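Local coordinates for protein DNA polymerase (Pyrobaculum calidifontis, PDB 5MDN) that probably catalyses template-directed DNA synthesis, joining deoxyribonucleoside triphosphates to a growing DNA strand with release of diphosphate, at residues K679-E684 with K710-G715; H694-L699 with E727-Y732; Y716-G721 with K740-Y745. All blocks are in the same frame, centred on the assembly; numbering follows the deposited sequence.

Interaction 1 (K679-E684 with K710-G715); sequences KTLDKE and KGTTVG
Lys710 and Glu684 bridge one end of this surface contact, their side chains meeting at an oblique angle. The lysine runs extended as far as CE and bends only at its last torsion (chi4 -51°), which swings Lys710 NZ to 2.9 Å from Glu684 OE2. Glu684 OE1 stays 4.1 Å from Lys710 NZ, so the salt bridge uses a single carboxylate oxygen, and its hydrogen bond is weak. Lys683 NZ lies 6.0 Å from Lys710 NZ, but it pairs with Glu687, which probably eases the repulsion between the two ammonium groups.

Further along, Leu681 is turned toward segment 710-715 and lays CB, CG and CD1 alongside the carbonyl oxygen of Thr712, an apolar flank against a polar backbone atom. The side chains of Thr680 and Thr713 pass at a slant, the CG2 methyl of Thr713 touching OG1 of Thr680. The two segments run roughly antiparallel, 148° apart end to end, yet neither forms a regular strand. One loop precedes helix 693-697 in the chain and the other follows it, in the C-terminal region, which probably forms the thumb, as in other family B polymerases. Three backbone bonds join them. Val714 N donates to Lys679 O at 3.2 Å and 155°; the other two, Thr712 N to Thr680 O and Gly711 N to Leu681 O, are weak, each 3.4 Å long. Thr713 N instead reaches Ser178 OG of the exonuclease domain. Lys679, Leu681 and Val714 also touch His694 of the helix.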
loop_
_atom_site.group_PDB
_atom_site.type_symbol
_atom_site.label_atom_id
_atom_site.label_comp_id
_atom_site.label_asym_id
_atom_site.label_seq_id
_atom_site.Cartn_x
_atom_site.Cartn_y
_atom_site.Cartn_z
ATOM N N LYS A 679 21.592 9.841 6.756
ATOM C CA LYS A 679 20.536 10.843 6.787
ATOM C C LYS A 679 20.354 11.342 5.358
ATOM O O LYS A 679 21.337 11.552 4.642
ATOM C CB LYS A 679 20.845 11.997 7.745
ATOM C CG LYS A 679 19.606 12.784 8.141
ATOM C CD LYS A 679 18.584 11.885 8.825
ATOM C CE LYS A 679 17.214 12.544 8.902
ATOM N NZ LYS A 679 16.567 12.650 7.564
ATOM N N THR A 680 19.099 11.534 4.952
ATOM C CA THR A 680 18.777 11.641 3.533
ATOM C C THR A 680 18.743 13.065 2.984
ATOM O O THR A 680 18.749 13.221 1.759
ATOM C CB THR A 680 17.428 10.965 3.252
ATOM O OG1 THR A 680 17.300 10.719 1.846
ATOM C CG2 THR A 680 16.275 11.843 3.720
ATOM N N LEU A 681 18.707 14.094 3.837
ATOM C CA LEU A 681 18.667 15.484 3.378
ATOM C C LEU A 681 17.477 15.743 2.459
ATOM O O LEU A 681 17.623 15.704 1.232
ATOM C CB LEU A 681 19.968 15.854 2.652
ATOM C CG LEU A 681 21.201 16.268 3.453
ATOM C CD1 LEU A 681 22.341 16.591 2.509
ATOM C CD2 LEU A 681 20.878 17.484 4.307
ATOM N N ASP A 682 16.300 16.010 3.026
ATOM C CA ASP A 682 15.115 16.163 2.188
ATOM C C ASP A 682 15.014 17.560 1.582
ATOM O O ASP A 682 14.573 17.712 0.437
ATOM C CB ASP A 682 13.855 15.840 2.993
ATOM C CG ASP A 682 13.683 16.739 4.201
ATOM O OD1 ASP A 682 14.624 16.829 5.017
ATOM O OD2 ASP A 682 12.604 17.354 4.337
ATOM N N LYS A 683 15.416 18.587 2.329
ATOM C CA LYS A 683 15.259 19.970 1.887
ATOM C C LYS A 683 16.593 20.703 1.754
ATOM O O LYS A 683 17.639 20.074 1.542
ATOM C CB LYS A 683 14.317 20.731 2.822
ATOM C CG LYS A 683 13.415 21.721 2.083
ATOM C CD LYS A 683 11.939 21.523 2.391
ATOM C CE LYS A 683 11.453 22.539 3.406
ATOM N NZ LYS A 683 11.407 23.914 2.835
ATOM N N GLU A 684 16.554 22.032 1.873
ATOM C CA GLU A 684 17.732 22.870 1.690
ATOM C C GLU A 684 18.692 22.769 2.866
ATOM O O GLU A 684 18.297 22.492 4.002
ATOM C CB GLU A 684 17.327 24.340 1.562
ATOM C CG GLU A 684 16.427 24.703 0.398
ATOM C CD GLU A 684 17.157 24.842 -0.909
ATOM O OE1 GLU A 684 18.395 25.000 -0.866
ATOM O OE2 GLU A 684 16.482 24.869 -1.970
ATOM N N LYS A 710 19.685 18.817 -3.259
ATOM C CA LYS A 710 18.520 18.140 -2.711
ATOM C C LYS A 710 18.505 16.666 -3.091
ATOM O O LYS A 710 18.919 16.287 -4.192
ATOM C CB LYS A 710 17.245 18.794 -3.230
ATOM C CG LYS A 710 16.901 20.125 -2.617
ATOM C CD LYS A 710 15.676 20.685 -3.324
ATOM C CE LYS A 710 15.385 22.120 -2.923
ATOM N NZ LYS A 710 15.338 22.284 -1.438
ATOM N N GLY A 711 18.033 15.834 -2.170
ATOM C CA GLY A 711 18.025 14.406 -2.404
ATOM C C GLY A 711 19.414 13.809 -2.470
ATOM O O GLY A 711 19.861 13.388 -3.541
ATOM N N THR A 712 20.103 13.757 -1.332
ATOM C CA THR A 712 21.458 13.213 -1.279
ATOM C C THR A 712 21.721 12.721 0.133
ATOM O O THR A 712 21.682 13.511 1.082
ATOM C CB THR A 712 22.496 14.269 -1.686
ATOM O OG1 THR A 712 21.927 15.582 -1.574
ATOM C CG2 THR A 712 22.967 14.036 -3.114
ATOM N N THR A 713 21.984 11.426 0.270
ATOM C CA THR A 713 22.269 10.822 1.563
ATOM C C THR A 713 23.756 10.964 1.857
ATOM O O THR A 713 24.594 10.773 0.971
ATOM C CB THR A 713 21.859 9.346 1.575
ATOM O OG1 THR A 713 22.535 8.652 0.520
ATOM C CG2 THR A 713 20.356 9.209 1.368
ATOM N N VAL A 714 24.081 11.310 3.104
ATOM C CA VAL A 714 25.446 11.704 3.434
ATOM C C VAL A 714 26.282 10.519 3.916
ATOM O O VAL A 714 27.303 10.190 3.300
ATOM C CB VAL A 714 25.438 12.879 4.439
ATOM C CG1 VAL A 714 24.711 12.526 5.743
ATOM C CG2 VAL A 714 26.863 13.342 4.729
ATOM N N GLY A 715 25.867 9.864 4.999
ATOM C CA GLY A 715 26.626 8.751 5.534
ATOM C C GLY A 715 27.900 9.193 6.226
ATOM O O GLY A 715 28.907 9.445 5.558
#

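Interaction 2 (H694-L699 with E727-Y732); sequences HVHAAL and ERAMPY
His696 is the main side chain that helix 693-697 sends toward segment 727-732. With CG anti to the backbone N (chi1 162°), the imidazole projects from the helix and lies against the backbone of Glu727 to Ala729. Glu727 O sits 3.2 Å above one face of the His696 ring, offset toward the rim, whereas Ala729 N approaches the ring edge near its plane, 3.5 Å from His696 ND1. The bent chain of Glu727 brings OE1 back beside CB of His696, 3.2 Å away, with ring and carboxylate nearly perpendicular, 89° apart. Although His696 NE2 lies 3.5 Å from Glu727 O, the angle is too poor for a hydrogen bond. With an alanine here, the ring face over Glu727 O and the edge beside Ala729 N would both go, which is likely to open a gap between helix and strand.

Next in sequence, Ala697 packs closely on strand 729-731. Its CB stands 3.9 Å from CB of Ala729, and its CA makes a CA-H...O contact with Ala729 O. The carbonyl oxygen of Ala697 lies 3.8 Å from CG of Pro731. Tyr716, on the neighbouring strand 716-718, touches both alanines. The chain then turns, Leu699 N bonding to His696 O.

The attachment of helix to strand thus rests on close fit, apolar contact and weak C-H...O and carbonyl-ring contacts, with no conventional hydrogen bond between the segments.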
loop_
_atom_site.group_PDB
_atom_site.type_symbol
_atom_site.label_atom_id
_atom_site.label_comp_id
_atom_site.label_asym_id
_atom_site.label_seq_id
_atom_site.Cartn_x
_atom_site.Cartn_y
_atom_site.Cartn_z
ATOM N N HIS A 694 25.013 15.884 11.094
ATOM C CA HIS A 694 24.406 15.749 9.778
ATOM C C HIS A 694 24.843 16.876 8.851
ATOM O O HIS A 694 25.109 16.645 7.666
ATOM C CB HIS A 694 22.887 15.720 9.943
ATOM C CG HIS A 694 22.129 15.636 8.659
ATOM N ND1 HIS A 694 22.584 14.930 7.565
ATOM C CD2 HIS A 694 20.930 16.153 8.302
ATOM C CE1 HIS A 694 21.703 15.027 6.586
ATOM N NE2 HIS A 694 20.689 15.761 7.008
ATOM N N VAL A 695 24.921 18.104 9.368
ATOM C CA VAL A 695 25.337 19.234 8.542
ATOM C C VAL A 695 26.861 19.355 8.482
ATOM O O VAL A 695 27.408 19.789 7.460
ATOM C CB VAL A 695 24.679 20.536 9.040
ATOM C CG1 VAL A 695 23.192 20.318 9.273
ATOM C CG2 VAL A 695 25.349 21.046 10.313
ATOM N N HIS A 696 27.566 18.995 9.559
ATOM C CA HIS A 696 29.019 19.141 9.577
ATOM C C HIS A 696 29.690 18.144 8.640
ATOM O O HIS A 696 30.659 18.486 7.953
ATOM C CB HIS A 696 29.541 18.986 11.004
ATOM C CG HIS A 696 31.007 18.685 11.086
ATOM N ND1 HIS A 696 31.495 17.407 11.251
ATOM C CD2 HIS A 696 32.089 19.496 11.025
ATOM C CE1 HIS A 696 32.815 17.444 11.293
ATOM N NE2 HIS A 696 33.201 18.699 11.156
ATOM N N ALA A 697 29.200 16.901 8.612
ATOM C CA ALA A 697 29.682 15.945 7.620
ATOM C C ALA A 697 29.356 16.421 6.210
ATOM O O ALA A 697 30.138 16.207 5.276
ATOM C CB ALA A 697 29.078 14.568 7.880
ATOM N N ALA A 698 28.205 17.070 6.042
ATOM C CA ALA A 698 27.821 17.711 4.795
ATOM C C ALA A 698 28.465 19.080 4.619
ATOM O O ALA A 698 27.952 19.908 3.856
ATOM C CB ALA A 698 26.298 17.832 4.708
ATOM N N LEU A 699 29.544 19.346 5.349
ATOM C CA LEU A 699 30.392 20.519 5.175
ATOM C C LEU A 699 31.809 20.159 4.762
ATOM O O LEU A 699 32.404 20.855 3.935
ATOM C CB LEU A 699 30.397 21.343 6.480
ATOM C CG LEU A 699 31.511 22.287 6.970
ATOM C CD1 LEU A 699 32.679 21.514 7.580
ATOM C CD2 LEU A 699 31.992 23.266 5.900
ATOM N N GLU A 727 30.503 17.256 16.382
ATOM C CA GLU A 727 31.231 17.895 15.273
ATOM C C GLU A 727 32.502 17.153 14.868
ATOM O O GLU A 727 33.510 17.764 14.496
ATOM C CB GLU A 727 31.533 19.359 15.585
ATOM C CG GLU A 727 30.344 20.149 16.120
ATOM C CD GLU A 727 29.041 19.893 15.364
ATOM O OE1 GLU A 727 29.060 19.727 14.123
ATOM O OE2 GLU A 727 27.983 19.852 16.025
ATOM N N ARG A 728 32.470 15.823 14.909
ATOM C CA ARG A 728 33.591 14.993 14.481
ATOM C C ARG A 728 33.121 13.942 13.484
ATOM O O ARG A 728 33.686 12.847 13.409
ATOM C CB ARG A 728 34.274 14.324 15.673
ATOM C CG ARG A 728 35.056 15.255 16.590
ATOM C CD ARG A 728 34.159 15.914 17.625
ATOM N NE ARG A 728 33.121 15.007 18.112
ATOM C CZ ARG A 728 33.300 14.106 19.073
ATOM N NH1 ARG A 728 34.485 13.976 19.654
ATOM N NH2 ARG A 728 32.294 13.329 19.450
ATOM N N ALA A 729 32.086 14.270 12.713
ATOM C CA ALA A 729 31.462 13.344 11.769
ATOM C C ALA A 729 32.191 13.407 10.432
ATOM O O ALA A 729 31.937 14.292 9.611
ATOM C CB ALA A 729 29.984 13.675 11.604
ATOM N N MET A 730 33.104 12.466 10.214
ATOM C CA MET A 730 33.814 12.318 8.949
ATOM C C MET A 730 33.015 11.433 7.994
ATOM O O MET A 730 32.496 10.390 8.405
ATOM C CB MET A 730 35.194 11.710 9.177
ATOM C CG MET A 730 36.150 11.861 8.008
ATOM S SD MET A 730 37.785 11.199 8.377
ATOM C CE MET A 730 38.276 12.252 9.741
ATOM N N PRO A 731 32.890 11.816 6.723
ATOM C CA PRO A 731 32.274 10.911 5.744
ATOM C C PRO A 731 33.089 9.632 5.595
ATOM O O PRO A 731 34.308 9.619 5.780
ATOM C CB PRO A 731 32.264 11.732 4.449
ATOM C CG PRO A 731 32.360 13.157 4.895
ATOM C CD PRO A 731 33.160 13.150 6.163
ATOM N N TYR A 732 32.392 8.546 5.255
ATOM C CA TYR A 732 32.982 7.213 5.328
ATOM C C TYR A 732 34.019 6.939 4.247
ATOM O O TYR A 732 34.716 5.923 4.335
ATOM C CB TYR A 732 31.880 6.154 5.257
ATOM C CG TYR A 732 31.378 5.852 3.860
ATOM C CD1 TYR A 732 30.418 6.656 3.257
ATOM C CD2 TYR A 732 31.846 4.750 3.154
ATOM C CE1 TYR A 732 29.951 6.379 1.985
ATOM C CE2 TYR A 732 31.386 4.467 1.882
ATOM C CZ TYR A 732 30.439 5.283 1.302
ATOM O OH TYR A 732 29.979 5.001 0.036
#

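Interaction 3 (Y716-G721 with K740-Y745); sequences YVIVRG and KVDVDY
The start of helix 743-756 is seated against strand 716-718, one of the two strands of a small antiparallel sheet in the C-terminal region, with Ile718 and Tyr745 as the chief side-chain pair. Asp742 occupies the N-cap position and is also the centre of an inverse gamma turn, so the chain changes direction just where it meets the strand. Asp742 N donates to Ile718 O in a weak hydrogen bond of 3.4 Å, with an N-H...O angle of 149°. Within the opening turn of the helix, Tyr745 N bonds to Asp742 O.

Asp742 leaves the backbone toward the strand, and its CB packs 3.6 Å from CG2 of Ile718. OD2 of Asp742 also forms a long, weak ion pair with Arg728. Val717 and Val741 cross at about a right angle and meet through their CG1 methyls, 3.7 Å apart. Both valines touch Tyr746 of the helix as well. Farther out, CB of Lys740 meets the guanidinium edge of Arg720.

A chi1 of -177° swings the Tyr745 ring out opposite its own nitrogen and over Ile718, while its OH bonds to Lys749. The CH-pi contact is centred: Ile718 CG1 stands 3.8 Å from the centroid of the Tyr745 ring, only 11° off the ring normal, and CD1 of Ile718 reaches on toward CZ.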
loop_
_atom_site.group_PDB
_atom_site.type_symbol
_atom_site.label_atom_id
_atom_site.label_comp_id
_atom_site.label_asym_id
_atom_site.label_seq_id
_atom_site.Cartn_x
_atom_site.Cartn_y
_atom_site.Cartn_z
ATOM N N TYR A 716 27.878 9.301 7.553
ATOM C CA TYR A 716 29.016 9.818 8.300
ATOM C C TYR A 716 29.407 8.871 9.427
ATOM O O TYR A 716 28.598 8.076 9.916
ATOM C CB TYR A 716 28.719 11.216 8.859
ATOM C CG TYR A 716 27.579 11.282 9.850
ATOM C CD1 TYR A 716 27.788 11.042 11.203
ATOM C CD2 TYR A 716 26.293 11.600 9.434
ATOM C CE1 TYR A 716 26.747 11.109 12.111
ATOM C CE2 TYR A 716 25.246 11.671 10.335
ATOM C CZ TYR A 716 25.480 11.423 11.672
ATOM O OH TYR A 716 24.443 11.492 12.573
ATOM N N VAL A 717 30.673 8.970 9.832
ATOM C CA VAL A 717 31.221 8.210 10.949
ATOM C C VAL A 717 31.947 9.175 11.880
ATOM O O VAL A 717 32.691 10.050 11.423
ATOM C CB VAL A 717 32.176 7.095 10.469
ATOM C CG1 VAL A 717 32.718 6.309 11.651
ATOM C CG2 VAL A 717 31.471 6.171 9.487
ATOM N N ILE A 718 31.732 9.014 13.183
ATOM C CA ILE A 718 32.413 9.836 14.178
ATOM C C ILE A 718 33.818 9.286 14.405
ATOM O O ILE A 718 34.006 8.078 14.592
ATOM C CB ILE A 718 31.608 9.893 15.489
ATOM C CG1 ILE A 718 30.393 10.822 15.352
ATOM C CG2 ILE A 718 32.483 10.339 16.651
ATOM C CD1 ILE A 718 29.238 10.272 14.544
ATOM N N VAL A 719 34.808 10.179 14.403
ATOM C CA VAL A 719 36.220 9.828 14.486
ATOM C C VAL A 719 36.839 10.598 15.645
ATOM O O VAL A 719 36.361 11.672 16.023
ATOM C CB VAL A 719 36.958 10.127 13.158
ATOM C CG1 VAL A 719 38.381 9.586 13.183
ATOM C CG2 VAL A 719 36.189 9.548 11.976
ATOM N N ARG A 720 37.904 10.040 16.220
ATOM C CA ARG A 720 38.547 10.676 17.362
ATOM C C ARG A 720 39.128 12.030 16.976
ATOM O O ARG A 720 39.525 12.264 15.831
ATOM C CB ARG A 720 39.678 9.809 17.920
ATOM C CG ARG A 720 40.800 9.543 16.925
ATOM C CD ARG A 720 41.960 8.798 17.565
ATOM N NE ARG A 720 41.594 7.483 18.081
ATOM C CZ ARG A 720 41.543 7.191 19.376
ATOM N NH1 ARG A 720 41.835 8.122 20.274
ATOM N NH2 ARG A 720 41.207 5.972 19.776
ATOM N N GLY A 721 39.171 12.928 17.955
ATOM C CA GLY A 721 39.754 14.231 17.767
ATOM C C GLY A 721 39.145 15.278 18.674
ATOM O O GLY A 721 38.079 15.084 19.266
ATOM N N LYS A 740 40.670 4.005 12.869
ATOM C CA LYS A 740 40.738 4.631 14.192
ATOM C C LYS A 740 39.472 5.459 14.389
ATOM O O LYS A 740 39.362 6.582 13.881
ATOM C CB LYS A 740 42.017 5.440 14.359
ATOM C CG LYS A 740 43.206 4.582 14.780
ATOM C CD LYS A 740 43.739 3.736 13.641
ATOM C CE LYS A 740 44.790 2.747 14.117
ATOM N NZ LYS A 740 45.143 1.792 13.030
ATOM N N VAL A 741 38.489 4.848 15.044
ATOM C CA VAL A 741 37.137 5.373 15.176
ATOM C C VAL A 741 36.839 5.653 16.646
ATOM O O VAL A 741 37.246 4.886 17.524
ATOM C CB VAL A 741 36.114 4.401 14.560
ATOM C CG1 VAL A 741 34.733 5.023 14.537
ATOM C CG2 VAL A 741 36.553 4.015 13.152
ATOM N N ASP A 742 36.126 6.750 16.914
ATOM C CA ASP A 742 35.765 7.106 18.287
ATOM C C ASP A 742 34.812 6.052 18.834
ATOM O O ASP A 742 33.588 6.206 18.783
ATOM C CB ASP A 742 35.122 8.493 18.356
ATOM C CG ASP A 742 34.822 8.931 19.786
ATOM O OD1 ASP A 742 35.325 8.286 20.731
ATOM O OD2 ASP A 742 34.076 9.917 19.965
ATOM N N VAL A 743 35.384 4.969 19.364
ATOM C CA VAL A 743 34.582 3.871 19.896
ATOM C C VAL A 743 33.749 4.329 21.088
ATOM O O VAL A 743 32.630 3.846 21.290
ATOM C CB VAL A 743 35.499 2.677 20.242
ATOM C CG1 VAL A 743 35.797 2.596 21.740
ATOM C CG2 VAL A 743 34.893 1.388 19.743
ATOM N N ASP A 744 34.270 5.264 21.890
ATOM C CA ASP A 744 33.529 5.746 23.052
ATOM C C ASP A 744 32.188 6.351 22.654
ATOM O O ASP A 744 31.237 6.322 23.441
ATOM C CB ASP A 744 34.370 6.765 23.817
ATOM C CG ASP A 744 35.632 6.162 24.398
ATOM O OD1 ASP A 744 35.908 4.976 24.117
ATOM O OD2 ASP A 744 36.351 6.871 25.132
ATOM N N TYR A 745 32.092 6.900 21.443
ATOM C CA TYR A 745 30.810 7.391 20.949
ATOM C C TYR A 745 29.845 6.236 20.701
ATOM O O TYR A 745 28.704 6.250 21.181
ATOM C CB TYR A 745 31.032 8.191 19.662
ATOM C CG TYR A 745 29.792 8.831 19.064
ATOM C CD1 TYR A 745 28.895 8.096 18.297
ATOM C CD2 TYR A 745 29.558 10.192 19.215
ATOM C CE1 TYR A 745 27.775 8.688 17.743
ATOM C CE2 TYR A 745 28.450 10.796 18.652
ATOM C CZ TYR A 745 27.559 10.039 17.922
ATOM O OH TYR A 745 26.449 10.635 17.368
#

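The centres of the three contacts lie about 25, 35 and 39 Å from the centre of the chain. Interaction 1 is a surface contact of two loops, carried by backbone bonds and a salt bridge; interactions 2 and 3 are partly buried and rest mainly on apolar and ring packing. The last two share one sheet: Val717 N probably donates to Met730 O (2.7 Å), joining strands 716-718 and 729-731, and in these two contacts each helix packs on a different strand of that sheet. His694 ties 679-684 and 710-715 to helix 693-697, linking interactions 1 and 2. Interactions 1 and 3 meet only through adjoining sequence, where Gly715 leads into Tyr716.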